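Local atomic coordinates of halorhodopsin (PDB entry 2JAF), a protein that uses light absorbed by a bound retinal to pump chloride ions across the membrane of a salt-loving archaeon. Residues A[70-75]-A[112-117]; A[106-111]-A[236-241]. The protein carries 2 engineered substitutions. All blocks are in the same frame, centred on the assembly; numbering follows the deposited sequence. Where two conformers were deposited one is given.

Contact 1 (A[70-75]-A[112-117]); sequences PLVSIS and WALSTP. With PLM (palmitic acid), chain D; RET (retinal), chain G.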
ATOM      1  N   PRO A  70      15.781  -9.547   2.681  1.00 24.72           N
ATOM      2  CA  PRO A  70      15.854 -10.380   3.884  1.00 24.50           C
ATOM      3  C   PRO A  70      15.331  -9.654   5.125  1.00 26.18           C
ATOM      4  O   PRO A  70      14.934 -10.291   6.101  1.00 24.57           O
ATOM      5  CB  PRO A  70      17.339 -10.730   3.975  1.00 25.72           C
ATOM      6  CG  PRO A  70      18.007  -9.538   3.350  1.00 24.42           C
ATOM      7  CD  PRO A  70      17.131  -9.270   2.153  1.00 23.69           C
ATOM      8  N   LEU A  71      15.322  -8.321   5.083  1.00 26.31           N
ATOM      9  CA  LEU A  71      14.812  -7.534   6.206  1.00 26.66           C
ATOM     10  C   LEU A  71      13.306  -7.773   6.345  1.00 25.18           C
ATOM     11  O   LEU A  71      12.806  -8.000   7.447  1.00 25.50           O
ATOM     12  CB  LEU A  71      15.087  -6.047   5.990  1.00 28.39           C
ATOM     13  CG  LEU A  71      16.506  -5.586   6.329  1.00 31.69           C
ATOM     14  CD1 LEU A  71      16.707  -4.148   5.874  1.00 33.13           C
ATOM     15  CD2 LEU A  71      16.727  -5.716   7.832  1.00 32.59           C
ATOM     16  N   VAL A  72      12.592  -7.724   5.223  1.00 21.97           N
ATOM     17  CA  VAL A  72      11.147  -7.966   5.238  1.00 22.16           C
ATOM     18  C   VAL A  72      10.895  -9.427   5.615  1.00 21.38           C
ATOM     19  O   VAL A  72       9.943  -9.749   6.338  1.00 22.36           O
ATOM     20  CB  VAL A  72      10.514  -7.690   3.849  1.00 22.91           C
ATOM     21  CG1 VAL A  72       9.000  -7.990   3.884  1.00 20.66           C
ATOM     22  CG2 VAL A  72      10.765  -6.243   3.447  1.00 20.45           C
ATOM     23  N   SER A  73      11.757 -10.315   5.127  1.00 20.96           N
ATOM     24  CA  SER A  73      11.626 -11.739   5.418  1.00 21.60           C
ATOM     25  C   SER A  73      11.707 -12.022   6.920  1.00 22.32           C
ATOM     26  O   SER A  73      10.877 -12.750   7.460  1.00 22.65           O
ATOM     27  CB  SER A  73      12.716 -12.530   4.688  1.00 24.11           C
ATOM     28  OG  SER A  73      12.559 -13.923   4.892  1.00 24.95           O
ATOM     29  N   ILE A  74      12.701 -11.451   7.600  1.00 21.52           N
ATOM     30  CA  ILE A  74      12.833 -11.682   9.038  1.00 24.66           C
ATOM     31  C   ILE A  74      11.574 -11.215   9.746  1.00 23.65           C
ATOM     32  O   ILE A  74      11.089 -11.873  10.669  1.00 23.55           O
ATOM     33  CB  ILE A  74      14.036 -10.932   9.649  1.00 27.31           C
ATOM     34  CG1 ILE A  74      15.335 -11.448   9.040  1.00 30.80           C
ATOM     35  CG2 ILE A  74      14.054 -11.141  11.162  1.00 31.92           C
ATOM     36  CD1 ILE A  74      16.578 -10.803   9.617  1.00 32.69           C
ATOM     37  N   SER A  75      11.049 -10.074   9.311  0.50 23.99           N
ATOM     38  CA  SER A  75       9.832  -9.521   9.893  0.50 23.60           C
ATOM     39  C   SER A  75       8.698 -10.530   9.772  0.50 24.07           C
ATOM     40  O   SER A  75       7.928 -10.732  10.709  0.50 24.11           O
ATOM     41  CB  SER A  75       9.434  -8.234   9.169  0.50 24.55           C
ATOM     42  OG  SER A  75       8.149  -7.797   9.579  0.50 26.98           O
ATOM     43  N   TRP A 112       4.282 -11.060   1.894  1.00 22.27           N
ATOM     44  CA  TRP A 112       4.705 -11.211   0.499  1.00 21.35           C
ATOM     45  C   TRP A 112       4.324  -9.931  -0.250  1.00 23.63           C
ATOM     46  O   TRP A 112       4.965  -9.559  -1.236  1.00 22.44           O
ATOM     47  CB  TRP A 112       4.011 -12.397  -0.190  1.00 21.56           C
ATOM     48  CG  TRP A 112       4.447 -13.764   0.273  1.00 20.35           C
ATOM     49  CD1 TRP A 112       5.593 -14.079   0.942  1.00 20.88           C
ATOM     50  CD2 TRP A 112       3.747 -15.001   0.071  1.00 21.95           C
ATOM     51  NE1 TRP A 112       5.651 -15.436   1.176  1.00 20.26           N
ATOM     52  CE2 TRP A 112       4.529 -16.024   0.651  1.00 21.55           C
ATOM     53  CE3 TRP A 112       2.533 -15.342  -0.544  1.00 22.72           C
ATOM     54  CZ2 TRP A 112       4.136 -17.368   0.640  1.00 21.89           C
ATOM     55  CZ3 TRP A 112       2.141 -16.682  -0.557  1.00 24.09           C
ATOM     56  CH2 TRP A 112       2.943 -17.677   0.035  1.00 24.38           C
ATOM     57  N   ALA A 113       3.272  -9.259   0.230  1.00 23.71           N
ATOM     58  CA  ALA A 113       2.792  -8.027  -0.392  1.00 24.75           C
ATOM     59  C   ALA A 113       3.818  -6.898  -0.321  1.00 25.64           C
ATOM     60  O   ALA A 113       3.688  -5.893  -1.015  1.00 25.89           O
ATOM     61  CB  ALA A 113       1.466  -7.589   0.255  1.00 23.68           C
ATOM     62  N   LEU A 114       4.833  -7.065   0.524  1.00 24.90           N
ATOM     63  CA  LEU A 114       5.898  -6.075   0.640  1.00 25.70           C
ATOM     64  C   LEU A 114       7.215  -6.639   0.093  1.00 24.76           C
ATOM     65  O   LEU A 114       7.950  -5.943  -0.603  1.00 26.06           O
ATOM     66  CB  LEU A 114       6.090  -5.649   2.098  1.00 27.31           C
ATOM     67  CG  LEU A 114       7.242  -4.666   2.337  1.00 29.68           C
ATOM     68  CD1 LEU A 114       6.990  -3.360   1.597  1.00 29.49           C
ATOM     69  CD2 LEU A 114       7.386  -4.415   3.827  1.00 30.29           C
ATOM     70  N   SER A 115       7.505  -7.900   0.396  1.00 24.17           N
ATOM     71  CA  SER A 115       8.745  -8.509  -0.075  1.00 23.93           C
ATOM     72  C   SER A 115       8.786  -8.789  -1.577  1.00 24.18           C
ATOM     73  O   SER A 115       9.828  -8.586  -2.204  1.00 24.21           O
ATOM     74  CB  SER A 115       9.040  -9.807   0.689  1.00 24.18           C
ATOM     75  OG  SER A 115       8.071 -10.809   0.424  1.00 26.41           O
ATOM     76  N   THR A 116       7.685  -9.248  -2.171  1.00 23.01           N
ATOM     77  CA  THR A 116       7.745  -9.519  -3.606  1.00 22.57           C
ATOM     78  C   THR A 116       7.896  -8.228  -4.403  1.00 23.35           C
ATOM     79  O   THR A 116       8.582  -8.205  -5.428  1.00 21.38           O
ATOM     80  CB  THR A 116       6.560 -10.413  -4.114  1.00 22.26           C
ATOM     81  OG1 THR A 116       5.293  -9.889  -3.706  1.00 22.95           O
ATOM     82  CG2 THR A 116       6.707 -11.810  -3.555  1.00 22.71           C
ATOM     83  N   PRO A 117       7.270  -7.130  -3.946  1.00 22.75           N
ATOM     84  CA  PRO A 117       7.448  -5.893  -4.711  1.00 24.20           C
ATOM     85  C   PRO A 117       8.917  -5.440  -4.641  1.00 25.49           C
ATOM     86  O   PRO A 117       9.439  -4.833  -5.578  1.00 26.35           O
ATOM     87  CB  PRO A 117       6.491  -4.925  -4.018  1.00 24.93           C
ATOM     88  CG  PRO A 117       5.360  -5.824  -3.649  1.00 24.39           C
ATOM     89  CD  PRO A 117       6.087  -7.028  -3.071  1.00 23.81           C
TER
HETATM   90  C1  PLM D 700       4.786  -8.574   9.621  1.00 59.99           C
HETATM   91  O1  PLM D 700       4.620  -8.668  10.849  1.00 59.93           O
HETATM   92  O2  PLM D 700       5.833  -8.968   9.060  1.00 60.88           O
HETATM   93  C2  PLM D 700       3.657  -7.962   8.810  1.00 59.60           C
HETATM   94  C3  PLM D 700       4.055  -6.858   7.836  1.00 59.28           C
HETATM   95  C4  PLM D 700       2.797  -6.401   7.112  1.00 59.22           C
HETATM   96  C5  PLM D 700       3.139  -5.299   6.132  1.00 59.53           C
HETATM   97  C6  PLM D 700       2.688  -5.605   4.725  1.00 59.02           C
HETATM   98  C7  PLM D 700       2.839  -4.303   3.965  1.00 59.00           C
HETATM   99  C8  PLM D 700       2.423  -4.434   2.519  1.00 59.54           C
HETATM  100  C9  PLM D 700       2.633  -3.101   1.821  1.00 60.18           C
HETATM  101  CA  PLM D 700       2.200  -3.170   0.369  1.00 60.11           C
HETATM  102  CB  PLM D 700       2.681  -2.096  -0.596  1.00 60.27           C
HETATM  103  CC  PLM D 700       4.179  -1.983  -0.829  1.00 60.28           C
HETATM  104  CD  PLM D 700       4.423  -0.897  -1.861  1.00 60.37           C
HETATM  105  CE  PLM D 700       5.916  -0.744  -2.152  1.00 60.82           C
HETATM  106  CF  PLM D 700       6.112   0.498  -3.010  1.00 61.28           C
HETATM  107  CG  PLM D 700       7.584   0.693  -3.339  1.00 62.16           C
HETATM  108  C1  RET G 900      -0.475 -18.000  -3.794  1.00 22.24           C
HETATM  109  C2  RET G 900      -1.921 -18.686  -3.849  1.00 21.40           C
HETATM  110  C3  RET G 900      -2.877 -18.192  -4.963  1.00 21.35           C
HETATM  111  C4  RET G 900      -2.230 -18.427  -6.405  1.00 21.32           C
HETATM  112  C5  RET G 900      -0.754 -17.885  -6.567  1.00 20.60           C
HETATM  113  C6  RET G 900       0.136 -17.672  -5.313  1.00 22.02           C
HETATM  114  C7  RET G 900       1.491 -17.057  -5.519  1.00 21.02           C
HETATM  115  C8  RET G 900       2.449 -16.631  -4.653  1.00 18.79           C
HETATM  116  C9  RET G 900       3.795 -16.283  -5.021  1.00 19.79           C
HETATM  117  C10 RET G 900       4.547 -16.013  -3.876  1.00 20.94           C
HETATM  118  C11 RET G 900       5.883 -15.675  -3.889  1.00 20.52           C
HETATM  119  C12 RET G 900       6.562 -15.485  -2.676  1.00 20.10           C
HETATM  120  C13 RET G 900       7.949 -15.051  -2.594  1.00 21.77           C
HETATM  121  C14 RET G 900       8.387 -14.878  -1.248  1.00 22.82           C
HETATM  122  C15 RET G 900       9.565 -14.282  -0.867  1.00 24.48           C
HETATM  123  C16 RET G 900      -0.713 -16.685  -2.967  1.00 21.85           C
HETATM  124  C17 RET G 900       0.458 -19.028  -2.967  1.00 21.17           C
HETATM  125  C18 RET G 900      -0.306 -17.625  -7.997  1.00 21.23           C
HETATM  126  C19 RET G 900       4.334 -16.394  -6.556  1.00 21.06           C
HETATM  127  C20 RET G 900       8.834 -14.850  -3.838  1.00 21.97           C
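The retinal pocket of this microbial-rhodopsin fold is backed by a small apolar joint, where Val72 of helix 58-82 packs on Leu114 and Ser115 of helix 106-127. The two methyls of Val72 divide the work. CG1 stands anti to the backbone N (chi1 178°) and rests on CB of Ser115 at 3.7 Å, while CG2 meets CD2 of Leu114 at 3.9 Å, the two side chains crossing at a slant. A serine is small enough to let the helices draw close: CA of Val72 and CA of Ser115 are 5.9 Å apart. The Ser115 hydroxyl makes a weak hydrogen bond back to Thr111 O, and its OG lies 4.0 Å from retinal C15, near Lys242.

Two neighbours on helix 106-127 hold the chromophore more directly. Trp112 lays one indole face along the polyene, with retinal C12 3.8 Å above the ring plane and displaced toward the rim; Thr116 places CG2 3.6 Å from retinal C13 and joins its OG1 to Asp141. Beside the joint, a palmitic acid runs past Leu114, and Ser75 OG, in one of two conformers, donates a 2.6 Å bond to its O2. Phe171 of the second subunit packs on Val72. Between these two segments the touching side-chain atoms are all carbon, so shape rather than polar bonding sets the fit; the Ser73, Ser75, Ser115 and Thr116 hydroxyls bond elsewhere, the first to Tyr243.

Contact 2 (A[106-111]-A[236-241]); sequences WGRYLT and VLDVFA. With PLM (palmitic acid), chain E; PLM (palmitic acid), chain D.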
ATOM      1  N   TRP A 106      -1.131 -17.105   7.719  1.00 24.53           N
ATOM      2  CA  TRP A 106      -1.530 -16.002   6.855  1.00 23.56           C
ATOM      3  C   TRP A 106      -0.555 -14.833   6.820  1.00 22.98           C
ATOM      4  O   TRP A 106      -0.616 -13.995   5.918  1.00 22.08           O
ATOM      5  CB  TRP A 106      -2.938 -15.509   7.213  1.00 22.63           C
ATOM      6  CG  TRP A 106      -3.116 -14.967   8.596  1.00 24.99           C
ATOM      7  CD1 TRP A 106      -3.608 -15.636   9.685  1.00 25.83           C
ATOM      8  CD2 TRP A 106      -2.873 -13.624   9.027  1.00 24.97           C
ATOM      9  NE1 TRP A 106      -3.691 -14.790  10.760  1.00 25.25           N
ATOM     10  CE2 TRP A 106      -3.246 -13.547  10.387  1.00 25.80           C
ATOM     11  CE3 TRP A 106      -2.377 -12.475   8.396  1.00 26.49           C
ATOM     12  CZ2 TRP A 106      -3.139 -12.368  11.129  1.00 25.36           C
ATOM     13  CZ3 TRP A 106      -2.270 -11.302   9.134  1.00 25.96           C
ATOM     14  CH2 TRP A 106      -2.651 -11.260  10.487  1.00 27.87           C
ATOM     15  N   GLY A 107       0.346 -14.776   7.797  1.00 23.00           N
ATOM     16  CA  GLY A 107       1.329 -13.713   7.802  1.00 22.11           C
ATOM     17  C   GLY A 107       2.262 -13.858   6.609  1.00 24.38           C
ATOM     18  O   GLY A 107       2.858 -12.882   6.155  1.00 22.08           O
ATOM     19  N   ARG A 108       2.408 -15.073   6.091  1.00 22.43           N
ATOM     20  CA  ARG A 108       3.276 -15.244   4.928  1.00 23.16           C
ATOM     21  C   ARG A 108       2.674 -14.480   3.756  1.00 23.38           C
ATOM     22  O   ARG A 108       3.346 -13.683   3.100  1.00 25.32           O
ATOM     23  CB  ARG A 108       3.402 -16.720   4.538  1.00 20.28           C
ATOM     24  CG  ARG A 108       4.266 -17.581   5.441  1.00 22.63           C
ATOM     25  CD  ARG A 108       4.393 -18.989   4.845  1.00 19.32           C
ATOM     26  NE  ARG A 108       5.139 -19.922   5.681  1.00 20.82           N
ATOM     27  CZ  ARG A 108       6.467 -20.029   5.711  1.00 19.85           C
ATOM     28  NH1 ARG A 108       7.229 -19.249   4.945  1.00 19.02           N
ATOM     29  NH2 ARG A 108       7.031 -20.934   6.492  1.00 19.23           N
ATOM     30  N   TYR A 109       1.389 -14.720   3.510  1.00 24.67           N
ATOM     31  CA  TYR A 109       0.689 -14.095   2.401  1.00 26.11           C
ATOM     32  C   TYR A 109       0.699 -12.579   2.524  1.00 27.40           C
ATOM     33  O   TYR A 109       0.901 -11.864   1.538  1.00 26.62           O
ATOM     34  CB  TYR A 109      -0.747 -14.652   2.326  1.00 28.72           C
ATOM     35  CG  TYR A 109      -0.812 -16.146   2.612  1.00 30.39           C
ATOM     36  CD1 TYR A 109       0.192 -17.009   2.160  1.00 34.25           C
ATOM     37  CD2 TYR A 109      -1.856 -16.693   3.359  1.00 30.73           C
ATOM     38  CE1 TYR A 109       0.161 -18.375   2.449  1.00 33.91           C
ATOM     39  CE2 TYR A 109      -1.895 -18.058   3.654  1.00 31.96           C
ATOM     40  CZ  TYR A 109      -0.883 -18.892   3.198  1.00 34.62           C
ATOM     41  OH  TYR A 109      -0.910 -20.237   3.494  1.00 36.17           O
ATOM     42  N   LEU A 110       0.517 -12.082   3.744  1.00 25.88           N
ATOM     43  CA  LEU A 110       0.516 -10.646   3.982  1.00 26.47           C
ATOM     44  C   LEU A 110       1.869  -9.976   3.721  1.00 25.05           C
ATOM     45  O   LEU A 110       1.947  -8.947   3.046  1.00 25.23           O
ATOM     46  CB  LEU A 110       0.099 -10.352   5.426  1.00 26.76           C
ATOM     47  CG  LEU A 110       0.095  -8.862   5.779  1.00 30.46           C
ATOM     48  CD1 LEU A 110      -1.029  -8.167   5.010  1.00 31.96           C
ATOM     49  CD2 LEU A 110      -0.087  -8.677   7.281  1.00 30.99           C
ATOM     50  N   THR A 111       2.942 -10.547   4.260  0.50 24.40           N
ATOM     51  CA  THR A 111       4.254  -9.944   4.068  0.50 23.43           C
ATOM     52  C   THR A 111       4.758 -10.060   2.631  0.50 22.00           C
ATOM     53  O   THR A 111       5.568  -9.244   2.189  0.50 21.46           O
ATOM     54  CB  THR A 111       5.296 -10.540   5.033  0.50 23.95           C
ATOM     55  OG1 THR A 111       5.551 -11.905   4.691  0.50 23.38           O
ATOM     56  CG2 THR A 111       4.780 -10.469   6.465  0.50 23.99           C
ATOM     57  N   VAL A 236      11.772 -23.381   2.415  1.00 20.23           N
ATOM     58  CA  VAL A 236      12.824 -23.737   1.465  1.00 21.31           C
ATOM     59  C   VAL A 236      12.716 -22.851   0.222  1.00 20.01           C
ATOM     60  O   VAL A 236      13.723 -22.416  -0.331  1.00 19.87           O
ATOM     61  CB  VAL A 236      12.730 -25.213   1.033  1.00 21.83           C
ATOM     62  CG1 VAL A 236      13.691 -25.483  -0.123  1.00 22.58           C
ATOM     63  CG2 VAL A 236      13.063 -26.115   2.214  1.00 21.49           C
ATOM     64  N   LEU A 237      11.494 -22.588  -0.227  1.00 21.73           N
ATOM     65  CA  LEU A 237      11.319 -21.732  -1.397  1.00 20.37           C
ATOM     66  C   LEU A 237      11.873 -20.342  -1.097  1.00 21.99           C
ATOM     67  O   LEU A 237      12.548 -19.736  -1.935  1.00 21.63           O
ATOM     68  CB  LEU A 237       9.840 -21.641  -1.787  1.00 20.27           C
ATOM     69  CG  LEU A 237       9.291 -22.891  -2.482  1.00 20.09           C
ATOM     70  CD1 LEU A 237       7.792 -22.751  -2.668  1.00 19.75           C
ATOM     71  CD2 LEU A 237       9.988 -23.065  -3.855  1.00 19.10           C
ATOM     72  N   ASP A 238      11.591 -19.838   0.103  1.00 20.50           N
ATOM     73  CA  ASP A 238      12.080 -18.521   0.512  1.00 20.70           C
ATOM     74  C   ASP A 238      13.608 -18.459   0.489  1.00 21.56           C
ATOM     75  O   ASP A 238      14.187 -17.441   0.099  1.00 22.57           O
ATOM     76  CB  ASP A 238      11.602 -18.181   1.928  1.00 22.11           C
ATOM     77  CG  ASP A 238      10.206 -17.579   1.963  1.00 23.54           C
ATOM     78  OD1 ASP A 238       9.573 -17.406   0.900  1.00 22.28           O
ATOM     79  OD2 ASP A 238       9.741 -17.268   3.080  1.00 24.27           O
ATOM     80  N   VAL A 239      14.260 -19.540   0.908  1.00 20.54           N
ATOM     81  CA  VAL A 239      15.719 -19.559   0.931  1.00 20.34           C
ATOM     82  C   VAL A 239      16.278 -19.273  -0.455  1.00 19.52           C
ATOM     83  O   VAL A 239      17.194 -18.471  -0.606  1.00 20.37           O
ATOM     84  CB  VAL A 239      16.271 -20.918   1.433  1.00 22.35           C
ATOM     85  CG1 VAL A 239      17.780 -20.980   1.206  1.00 22.93           C
ATOM     86  CG2 VAL A 239      15.969 -21.092   2.920  1.00 19.21           C
ATOM     87  N   PHE A 240      15.706 -19.908  -1.470  1.00 20.12           N
ATOM     88  CA  PHE A 240      16.179 -19.709  -2.837  1.00 21.04           C
ATOM     89  C   PHE A 240      15.605 -18.478  -3.536  1.00 22.16           C
ATOM     90  O   PHE A 240      16.340 -17.729  -4.185  1.00 22.08           O
ATOM     91  CB  PHE A 240      15.898 -20.971  -3.665  1.00 22.06           C
ATOM     92  CG  PHE A 240      16.734 -22.151  -3.252  1.00 24.05           C
ATOM     93  CD1 PHE A 240      18.066 -22.246  -3.647  1.00 25.48           C
ATOM     94  CD2 PHE A 240      16.220 -23.118  -2.393  1.00 23.83           C
ATOM     95  CE1 PHE A 240      18.876 -23.281  -3.184  1.00 26.86           C
ATOM     96  CE2 PHE A 240      17.023 -24.159  -1.921  1.00 23.37           C
ATOM     97  CZ  PHE A 240      18.354 -24.239  -2.317  1.00 26.21           C
ATOM     98  N   ALA A 241      14.301 -18.252  -3.399  1.00 21.03           N
ATOM     99  CA  ALA A 241      13.681 -17.111  -4.066  1.00 20.52           C
ATOM    100  C   ALA A 241      14.092 -15.770  -3.475  1.00 20.54           C
ATOM    101  O   ALA A 241      13.974 -14.735  -4.136  1.00 21.21           O
ATOM    102  CB  ALA A 241      12.159 -17.251  -4.049  1.00 22.00           C
TER
HETATM  103  C1  PLM E 701      -7.590 -13.918  11.306  1.00 64.98           C
HETATM  104  O1  PLM E 701      -7.028 -14.152  12.393  1.00 66.19           O
HETATM  105  O2  PLM E 701      -8.781 -14.231  11.086  1.00 65.91           O
HETATM  106  C2  PLM E 701      -6.771 -13.229  10.225  1.00 64.58           C
HETATM  107  C3  PLM E 701      -7.111 -11.786   9.860  1.00 63.45           C
HETATM  108  C4  PLM E 701      -6.117 -11.338   8.793  1.00 63.12           C
HETATM  109  C5  PLM E 701      -6.281  -9.915   8.290  1.00 63.30           C
HETATM  110  C6  PLM E 701      -5.595  -8.891   9.172  1.00 64.16           C
HETATM  111  C7  PLM E 701      -4.487  -8.137   8.458  1.00 64.16           C
HETATM  112  C8  PLM E 701      -3.837  -7.118   9.369  1.00 64.29           C
HETATM  113  C9  PLM E 701      -2.748  -6.362   8.622  1.00 63.79           C
HETATM  114  CA  PLM E 701      -2.065  -5.325   9.493  1.00 64.41           C
HETATM  115  CB  PLM E 701      -1.108  -4.340   8.835  1.00 64.26           C
HETATM  116  CC  PLM E 701      -1.705  -3.434   7.772  1.00 64.87           C
HETATM  117  CD  PLM E 701      -0.654  -2.476   7.248  1.00 64.93           C
HETATM  118  CE  PLM E 701      -1.246  -1.562   6.176  1.00 64.88           C
HETATM  119  CF  PLM E 701      -0.215  -1.411   5.064  1.00 64.95           C
HETATM  120  CG  PLM E 701      -0.733  -0.523   3.945  1.00 65.31           C
HETATM  121  C1  PLM D 700       4.786  -8.574   9.621  1.00 59.99           C
HETATM  122  O1  PLM D 700       4.620  -8.668  10.849  1.00 59.93           O
HETATM  123  O2  PLM D 700       5.833  -8.968   9.060  1.00 60.88           O
HETATM  124  C2  PLM D 700       3.657  -7.962   8.810  1.00 59.60           C
HETATM  125  C3  PLM D 700       4.055  -6.858   7.836  1.00 59.28           C
HETATM  126  C4  PLM D 700       2.797  -6.401   7.112  1.00 59.22           C
HETATM  127  C5  PLM D 700       3.139  -5.299   6.132  1.00 59.53           C
HETATM  128  C6  PLM D 700       2.688  -5.605   4.725  1.00 59.02           C
HETATM  129  C7  PLM D 700       2.839  -4.303   3.965  1.00 59.00           C
HETATM  130  C8  PLM D 700       2.423  -4.434   2.519  1.00 59.54           C
HETATM  131  C9  PLM D 700       2.633  -3.101   1.821  1.00 60.18           C
HETATM  132  CA  PLM D 700       2.200  -3.170   0.369  1.00 60.11           C
HETATM  133  CB  PLM D 700       2.681  -2.096  -0.596  1.00 60.27           C
HETATM  134  CC  PLM D 700       4.179  -1.983  -0.829  1.00 60.28           C
HETATM  135  CD  PLM D 700       4.423  -0.897  -1.861  1.00 60.37           C
HETATM  136  CE  PLM D 700       5.916  -0.744  -2.152  1.00 60.82           C
HETATM  137  CF  PLM D 700       6.112   0.498  -3.010  1.00 61.28           C
HETATM  138  CG  PLM D 700       7.584   0.693  -3.339  1.00 62.16           C
HETATM  139  O   HOH W   1       7.064 -16.787   3.397  1.00 22.50           O
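Arg108 and Asp238 join helix 106-127 to helix 227-255 by charge and water across a wide gap, their CA atoms being 10.4 Å apart. The direct ionic contact is a long salt bridge, 3.7 Å from Arg108 NH1 to Asp238 OD2. The carboxylate oxygen sits at the edge of the guanidinium, in its plane, although the two flat groups are turned 55° against each other. An extended run from CG to NE carries the arginine across.

Hydrogen bonding supplies the closer link. A water accepts from Arg108 NH1 at 2.9 Å and donates to Asp238 OD2 at 2.7 Å, and Tyr77 OH likewise bonds to both ends. Gln105 takes NE of Arg108, Ser231 and Ser235 engage NH2, and Tyr210 bonds OD1 of Asp238, which probably restrains the rotation of both planar groups.

Apolar contacts lie on the lipid side of helix 106-127. One palmitic acid crosses a face of the Trp106 indole, its C2 3.4 Å above the ring plane, and Leu110 CD2 touches C9 of that chain at 3.8 Å and C4 of a second palmitic acid at 3.7 Å. An alanine in place of Trp106 would probably leave the head end of the first lipid without its flat support and open a gap beside Leu149 and Met153.

Because the direct ionic contact is long, the water and Tyr77 take up the gap; with Asp238 lining the retinal pocket, the network probably links the chromophore's surroundings to Arg108.

Helix 106-127 is the shared element: contact 1 uses 112-117, and contact 2 pairs the preceding 106-111 with 236-241, the two centres lying 8 Å apart. They meet where Val72 CG1 lies 4.0 Å from Thr111 O; close by, Thr111 OG1 hydrogen-bonds to Ser76 OG, a polar tie between helices 106-127 and 58-82. Both border the retinal, contact 1 through Trp112, Ser115 and Thr116, contact 2 through Asp238, whose side chain comes within about 4 Å of it. Tyr210 reaches both Trp112 and Asp238. One palmitic acid touches both contacts. Apolar helix packing and a hydrated ionic network thus lie side by side along helix 106-127, each sending residues into the retinal pocket.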